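Local coordinates for protein ubiquitin-conjugating enzyme E2, putative (PDB 4DS2) that probably carries activated ubiquitin as a thioester and passes it on, with an E3 ligase, to target proteins, as E2 enzymes do, at residues D142-P145 with E146-H149; C106-M109 with V110-W114; V75-S78 with D79-H83. All blocks are in the same frame, centred on the assembly; numbering follows the deposited sequence.

All three contacts are local, each made within one continuous run of chain in the E2 (UBC) fold, and none is wholly buried. Contact 3 is the most enclosed: where strand 70-76 ends, an aromatic pair and a turn pack beside helices 11-27 and 120-132. Contact 2 is mostly exposed, a short helix held by backbone bonds, with Met109 turned inward onto helix 120-132. Contact 1 opens helix 145-153 and relies on charge and capping, with Arg148 and Ala147 as its buried members. The three are joined in sequence through space: Val143 packs on Cys106 between contacts 1 and 2, and Trp114 NE1 probably bonds to Pro82 O between contacts 2 and 3.

Contact 1 of 3, residues D142-P145 with E146-H149; sequences DVNP and EARH
Asp142, in the loop before helix 145-153, forms a salt bridge with Arg148 in its first turn, and Asn144 is the N-cap. The bridge is side-on: NE of Arg148 donates to OD2 of Asp142 at 2.8 Å, and its NH1 donates to OD1 at the same distance. Both oxygens use their syn lone pairs, and the carboxylate and guanidinium lie nearly flat with each other, 10° apart. Bends at chi2 and chi3 turn the arginine back toward the loop. NH2 has a further partner in Tyr135 O, so a third nitrogen of the group is held, which suits arginine to this buried place.

Capping is the second kind of bond. Asparagine fits here because OD1 of Asn144 can accept from Ala147 N, at 3.2 Å; the N-H is fairly straight (160°) but reaches the oxygen from above the amide plane. CG stands anti to the backbone N (chi1 -176°). Proline suits the next position, the first of the helix, where its missing N-H costs no helical bond.

Helical backbone bonds follow, from Arg148 N to Asn144 O and from His149 N to Pro145 O. The methyl CB of Ala147 rests against CG of Asn144, 3.6 Å away.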
loop_
_atom_site.group_PDB
_atom_site.type_symbol
_atom_site.label_atom_id
_atom_site.label_comp_id
_atom_site.label_asym_id
_atom_site.label_seq_id
_atom_site.Cartn_x
_atom_site.Cartn_y
_atom_site.Cartn_z
ATOM N N ASP A 142 -2.561 12.267 6.774
ATOM C CA ASP A 142 -3.929 11.947 7.152
ATOM C C ASP A 142 -4.899 12.458 6.101
ATOM O O ASP A 142 -4.788 13.619 5.694
ATOM C CB ASP A 142 -4.274 12.550 8.513
ATOM C CG ASP A 142 -4.083 11.551 9.667
ATOM O OD1 ASP A 142 -3.228 10.616 9.586
ATOM O OD2 ASP A 142 -4.824 11.708 10.653
ATOM N N VAL A 143 -5.796 11.557 5.647
ATOM C CA VAL A 143 -6.835 11.862 4.638
ATOM C C VAL A 143 -8.261 11.699 5.186
ATOM O O VAL A 143 -9.195 12.126 4.549
ATOM C CB VAL A 143 -6.733 10.964 3.358
ATOM C CG1 VAL A 143 -5.353 11.043 2.756
ATOM C CG2 VAL A 143 -7.096 9.527 3.670
ATOM N N ASN A 144 -8.408 11.037 6.337
ATOM C CA ASN A 144 -9.710 10.691 6.924
ATOM C C ASN A 144 -9.687 11.081 8.383
ATOM O O ASN A 144 -9.287 10.280 9.229
ATOM C CB ASN A 144 -9.912 9.179 6.796
ATOM C CG ASN A 144 -11.284 8.706 7.275
ATOM O OD1 ASN A 144 -11.990 9.411 7.976
ATOM N ND2 ASN A 144 -11.658 7.495 6.875
ATOM N N PRO A 145 -10.085 12.323 8.703
ATOM C CA PRO A 145 -9.915 12.797 10.074
ATOM C C PRO A 145 -10.969 12.267 11.086
ATOM O O PRO A 145 -10.717 12.281 12.293
ATOM C CB PRO A 145 -9.973 14.314 9.926
ATOM C CG PRO A 145 -10.827 14.537 8.739
ATOM C CD PRO A 145 -10.633 13.362 7.824
ATOM N N GLU A 146 -12.135 11.828 10.620
ATOM C CA GLU A 146 -13.057 11.102 11.487
ATOM C C GLU A 146 -12.432 9.797 11.989
ATOM O O GLU A 146 -12.582 9.456 13.159
ATOM C CB GLU A 146 -14.378 10.817 10.773
ATOM C CG GLU A 146 -15.394 11.957 10.877
ATOM C CD GLU A 146 -15.891 12.501 9.526
ATOM O OE1 GLU A 146 -17.078 12.884 9.550
ATOM O OE2 GLU A 146 -15.130 12.586 8.492
ATOM N N ALA A 147 -11.709 9.086 11.132
ATOM C CA ALA A 147 -11.005 7.890 11.577
ATOM C C ALA A 147 -9.855 8.215 12.577
ATOM O O ALA A 147 -9.613 7.468 13.532
ATOM C CB ALA A 147 -10.471 7.125 10.381
ATOM N N ARG A 148 -9.159 9.334 12.372
ATOM C CA ARG A 148 -8.087 9.741 13.291
ATOM C C ARG A 148 -8.646 10.095 14.674
ATOM O O ARG A 148 -8.142 9.620 15.707
ATOM C CB ARG A 148 -7.262 10.916 12.724
ATOM C CG ARG A 148 -6.223 11.488 13.691
ATOM C CD ARG A 148 -5.147 10.474 14.101
ATOM N NE ARG A 148 -4.288 10.157 12.954
ATOM C CZ ARG A 148 -3.547 9.056 12.798
ATOM N NH1 ARG A 148 -2.839 8.861 11.678
ATOM N NH2 ARG A 148 -3.512 8.132 13.750
ATOM N N HIS A 149 -9.683 10.921 14.683
ATOM C CA HIS A 149 -10.362 11.290 15.923
ATOM C C HIS A 149 -10.840 10.094 16.701
ATOM O O HIS A 149 -10.707 10.040 17.908
ATOM C CB HIS A 149 -11.529 12.185 15.595
ATOM C CG HIS A 149 -12.132 12.857 16.796
ATOM N ND1 HIS A 149 -12.757 12.167 17.781
ATOM C CD2 HIS A 149 -12.196 14.213 17.153
ATOM C CE1 HIS A 149 -13.188 13.031 18.713
ATOM N NE2 HIS A 149 -12.850 14.283 18.323
#

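Contact 2 of 3, residues C106-M109 with V110-W114; sequences CDRM and VNDFW
The chi1 angles of Asn111 (-70°) and Asp112 (-61°) set each CG anti to the carbonyl carbon and beside the backbone N, which directs the amide and the carboxylate toward Asp107 and Arg108, one helical turn earlier. The amide of Asn111 lies beside the O and CB of Asp107 without a side-chain hydrogen bond, its plane turned 58° from the aspartate carboxylate. The carboxylate of Asp112 has Arg108 O as its near neighbour, 3.2 Å from OD1, two acceptors that cannot bond, with the CB of Arg108 beside it. The arginine's head leads elsewhere, and its NE stays 5.2 Å from OD1 of Asp112, too far for a salt bridge.

The backbone does the holding. Asp107 O accepts from Asn111 N at 2.8 Å and also from Val110 N at 3.2 Å, the latter arriving well above the carbonyl plane. Asp112 N reaches Arg108 O at 3.1 Å. Before the helix, SG of Cys106 caps it by accepting from Arg108 N at 3.6 Å; Cys106 sits where E2 enzymes carry the thioester-forming cysteine, and is probably that residue.

At the far end, Phe113 turns a ring edge to Met109 O. Apolar Met109 and Val110 suit their buried positions, against Val127 and Val131 of helix 120-132 and against Pro85. Aspartate, asparagine and arginine suit the exposed side.

Backbone bonds and apolar burial thus fix the turn; any Arg108-Asp112 attraction is probably weak, and the nearby Asp140 carboxylate would be expected to raise the negative potential around Asp112.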
loop_
_atom_site.group_PDB
_atom_site.type_symbol
_atom_site.label_atom_id
_atom_site.label_comp_id
_atom_site.label_asym_id
_atom_site.label_seq_id
_atom_site.Cartn_x
_atom_site.Cartn_y
_atom_site.Cartn_z
ATOM N N CYS A 106 -2.832 10.154 0.590
ATOM C CA CYS A 106 -2.166 11.415 0.405
ATOM C C CYS A 106 -0.867 11.142 -0.334
ATOM O O CYS A 106 -0.153 10.187 -0.001
ATOM C CB CYS A 106 -1.877 12.020 1.766
ATOM S SG CYS A 106 -1.219 13.688 1.692
ATOM N N ASP A 107 -0.545 11.957 -1.338
ATOM C CA ASP A 107 0.699 11.738 -2.086
ATOM C C ASP A 107 1.890 11.940 -1.187
ATOM O O ASP A 107 2.970 11.487 -1.518
ATOM C CB ASP A 107 0.917 12.675 -3.248
ATOM C CG ASP A 107 -0.295 13.338 -3.695
ATOM O OD1 ASP A 107 -1.384 12.705 -3.663
ATOM O OD2 ASP A 107 -0.144 14.508 -4.113
ATOM N N ARG A 108 1.707 12.669 -0.091
ATOM C CA ARG A 108 2.819 12.981 0.773
ATOM C C ARG A 108 3.421 11.749 1.385
ATOM O O ARG A 108 4.646 11.682 1.570
ATOM C CB ARG A 108 2.420 13.966 1.840
ATOM C CG ARG A 108 2.246 15.344 1.273
ATOM C CD ARG A 108 1.159 16.054 2.020
ATOM N NE ARG A 108 1.436 17.458 2.216
ATOM C CZ ARG A 108 0.562 18.282 2.794
ATOM N NH1 ARG A 108 0.861 19.583 2.947
ATOM N NH2 ARG A 108 -0.617 17.809 3.224
ATOM N N MET A 109 2.574 10.771 1.674
ATOM C CA MET A 109 3.035 9.537 2.264
ATOM C C MET A 109 4.231 9.011 1.534
ATOM O O MET A 109 5.162 8.547 2.140
ATOM C CB MET A 109 1.940 8.501 2.208
ATOM C CG MET A 109 2.258 7.209 2.922
ATOM S SD MET A 109 0.749 6.230 3.127
ATOM C CE MET A 109 1.464 4.605 3.341
ATOM N N VAL A 110 4.181 9.048 0.214
ATOM C CA VAL A 110 5.250 8.506 -0.610
ATOM C C VAL A 110 6.207 9.595 -1.073
ATOM O O VAL A 110 7.398 9.357 -1.172
ATOM C CB VAL A 110 4.671 7.762 -1.851
ATOM C CG1 VAL A 110 5.747 7.584 -2.928
ATOM C CG2 VAL A 110 4.080 6.417 -1.463
ATOM N N ASN A 111 5.671 10.778 -1.365
ATOM C CA ASN A 111 6.412 11.824 -2.089
ATOM C C ASN A 111 7.411 12.585 -1.261
ATOM O O ASN A 111 8.405 13.079 -1.800
ATOM C CB ASN A 111 5.454 12.825 -2.728
ATOM C CG ASN A 111 4.679 12.231 -3.876
ATOM O OD1 ASN A 111 5.011 11.165 -4.389
ATOM N ND2 ASN A 111 3.637 12.906 -4.275
ATOM N N ASP A 112 7.177 12.671 0.037
ATOM C CA ASP A 112 8.139 13.305 0.945
ATOM C C ASP A 112 9.476 12.566 0.963
ATOM O O ASP A 112 10.536 13.189 1.163
ATOM C CB ASP A 112 7.587 13.391 2.378
ATOM C CG ASP A 112 6.319 14.225 2.480
ATOM O OD1 ASP A 112 5.796 14.687 1.451
ATOM O OD2 ASP A 112 5.835 14.410 3.604
ATOM N N PHE A 113 9.423 11.262 0.697
ATOM C CA PHE A 113 10.567 10.346 0.893
ATOM C C PHE A 113 11.113 9.745 -0.414
ATOM O O PHE A 113 11.999 8.880 -0.403
ATOM C CB PHE A 113 10.144 9.218 1.837
ATOM C CG PHE A 113 9.308 9.692 2.968
ATOM C CD1 PHE A 113 9.836 10.521 3.936
ATOM C CD2 PHE A 113 7.977 9.337 3.066
ATOM C CE1 PHE A 113 9.050 10.987 4.982
ATOM C CE2 PHE A 113 7.180 9.793 4.112
ATOM C CZ PHE A 113 7.717 10.620 5.065
ATOM N N TRP A 114 10.596 10.198 -1.540
ATOM C CA TRP A 114 10.956 9.585 -2.824
ATOM C C TRP A 114 12.250 10.137 -3.328
ATOM O O TRP A 114 12.490 11.328 -3.244
ATOM C CB TRP A 114 9.836 9.805 -3.844
ATOM C CG TRP A 114 10.133 9.196 -5.190
ATOM C CD1 TRP A 114 10.433 9.870 -6.358
ATOM C CD2 TRP A 114 10.229 7.779 -5.531
ATOM N NE1 TRP A 114 10.670 8.998 -7.370
ATOM C CE2 TRP A 114 10.584 7.727 -6.944
ATOM C CE3 TRP A 114 10.058 6.591 -4.836
ATOM C CZ2 TRP A 114 10.746 6.534 -7.620
ATOM C CZ3 TRP A 114 10.230 5.382 -5.529
ATOM C CH2 TRP A 114 10.565 5.365 -6.884
#

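Contact 3 of 3, residues V75-S78 with D79-H83; sequences VLFS and DDYPH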
loop_
_atom_site.group_PDB
_atom_site.type_symbol
_atom_site.label_atom_id
_atom_site.label_comp_id
_atom_site.label_asym_id
_atom_site.label_seq_id
_atom_site.Cartn_x
_atom_site.Cartn_y
_atom_site.Cartn_z
ATOM N N VAL A 75 -1.389 -0.203 -8.177
ATOM C CA VAL A 75 -0.249 0.679 -8.362
ATOM C C VAL A 75 -0.303 1.258 -9.772
ATOM O O VAL A 75 -0.116 0.529 -10.744
ATOM C CB VAL A 75 1.052 -0.095 -8.166
ATOM C CG1 VAL A 75 2.249 0.842 -8.247
ATOM C CG2 VAL A 75 1.000 -0.874 -6.860
ATOM N N LEU A 76 -0.575 2.556 -9.866
ATOM C CA LEU A 76 -0.638 3.278 -11.120
ATOM C C LEU A 76 0.624 4.143 -11.370
ATOM O O LEU A 76 1.009 4.969 -10.543
ATOM C CB LEU A 76 -1.893 4.148 -11.119
ATOM C CG LEU A 76 -2.185 5.166 -12.247
ATOM C CD1 LEU A 76 -1.807 4.689 -13.664
ATOM C CD2 LEU A 76 -3.675 5.554 -12.166
ATOM N N PHE A 77 1.269 3.913 -12.514
ATOM C CA PHE A 77 2.446 4.649 -12.920
ATOM C C PHE A 77 2.122 5.734 -13.939
ATOM O O PHE A 77 1.010 5.768 -14.498
ATOM C CB PHE A 77 3.453 3.718 -13.549
ATOM C CG PHE A 77 4.072 2.762 -12.587
ATOM C CD1 PHE A 77 3.379 1.626 -12.184
ATOM C CD2 PHE A 77 5.343 2.973 -12.109
ATOM C CE1 PHE A 77 3.960 0.708 -11.317
ATOM C CE2 PHE A 77 5.934 2.072 -11.230
ATOM C CZ PHE A 77 5.251 0.923 -10.853
ATOM N N SER A 78 3.102 6.612 -14.168
ATOM C CA SER A 78 3.060 7.576 -15.258
ATOM C C SER A 78 4.236 7.395 -16.214
ATOM O O SER A 78 5.163 6.603 -15.993
ATOM C CB SER A 78 3.038 9.015 -14.739
ATOM O OG SER A 78 4.352 9.439 -14.423
ATOM N N ASP A 79 4.164 8.142 -17.304
ATOM C CA ASP A 79 5.193 8.103 -18.333
ATOM C C ASP A 79 6.493 8.647 -17.808
ATOM O O ASP A 79 7.527 8.373 -18.391
ATOM C CB ASP A 79 4.794 8.917 -19.564
ATOM C CG ASP A 79 3.492 8.448 -20.155
ATOM O OD1 ASP A 79 2.426 8.839 -19.607
ATOM O OD2 ASP A 79 3.532 7.672 -21.143
ATOM N N ASP A 80 6.441 9.391 -16.707
ATOM C CA ASP A 80 7.630 9.995 -16.106
ATOM C C ASP A 80 8.344 9.180 -14.974
ATOM O O ASP A 80 9.365 9.618 -14.435
ATOM C CB ASP A 80 7.256 11.391 -15.613
ATOM C CG ASP A 80 8.425 12.342 -15.606
ATOM O OD1 ASP A 80 9.450 11.998 -16.214
ATOM O OD2 ASP A 80 8.319 13.430 -14.990
ATOM N N TYR A 81 7.849 8.004 -14.631
ATOM C CA TYR A 81 8.590 7.143 -13.720
ATOM C C TYR A 81 10.016 6.918 -14.275
ATOM O O TYR A 81 10.156 6.604 -15.456
ATOM C CB TYR A 81 7.850 5.809 -13.529
ATOM C CG TYR A 81 8.406 4.926 -12.455
ATOM C CD1 TYR A 81 8.038 5.096 -11.153
ATOM C CD2 TYR A 81 9.324 3.924 -12.762
ATOM C CE1 TYR A 81 8.571 4.295 -10.163
ATOM C CE2 TYR A 81 9.859 3.109 -11.780
ATOM C CZ TYR A 81 9.474 3.295 -10.477
ATOM O OH TYR A 81 9.968 2.504 -9.450
ATOM N N PRO A 82 11.066 7.026 -13.415
ATOM C CA PRO A 82 11.087 7.069 -11.929
ATOM C C PRO A 82 11.101 8.452 -11.269
ATOM O O PRO A 82 11.044 8.547 -10.055
ATOM C CB PRO A 82 12.406 6.355 -11.601
ATOM C CG PRO A 82 13.300 6.670 -12.774
ATOM C CD PRO A 82 12.442 7.042 -13.952
ATOM N N HIS A 83 11.162 9.509 -12.059
ATOM C CA HIS A 83 11.090 10.892 -11.549
ATOM C C HIS A 83 9.950 11.105 -10.607
ATOM O O HIS A 83 10.182 11.574 -9.507
ATOM C CB HIS A 83 11.072 11.864 -12.705
ATOM C CG HIS A 83 12.183 11.592 -13.698
ATOM N ND1 HIS A 83 13.477 11.864 -13.421
ATOM C CD2 HIS A 83 12.174 10.976 -14.955
ATOM C CE1 HIS A 83 14.255 11.504 -14.473
ATOM N NE2 HIS A 83 13.460 10.967 -15.412
#
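Phe77 turns its ring edge to the face of Tyr81 in a T-shaped (edge-to-face) pair, with ring centroids 4.9 Å apart and planes at 82°. The tyrosine can be followed outward. Its CB lies 3.7 Å from Ser78 O, and its CG and CD1 each come to 3.6 Å from CD2 of Phe77. On the other side of the ring, CD2 and CE2 of Tyr81 are farther off, each 4.1 Å from the atom of the same name in Phe77. CE1 meets CE2 of Phe77 at 3.6 Å, the same CE2 that stands over the centre of the tyrosine ring. CZ is still near that atom, and at the tip OH leaves the phenylalanine behind to bond to OD2 of Asp16. The opposite face of the ring is covered by CB of Pro82, which follows a cis peptide bond. Tyrosine thus suits a place with apolar matter on both faces and a polar partner at its end.

Ser78 to Tyr81 form a type I beta turn, closed by a weak bond from Tyr81 N to Ser78 O. Serine fits the first position because OG, placed between the backbone N and the carbonyl carbon (chi1 82°), accepts from Asp80 N at 3.1 Å, an ST turn.

The pair sits past the end of strand 70-76: Phe77 also meets Trp52 of strand 51-57, and both side chains touch Ile13 of helix 11-27 and Ala120 of helix 120-132.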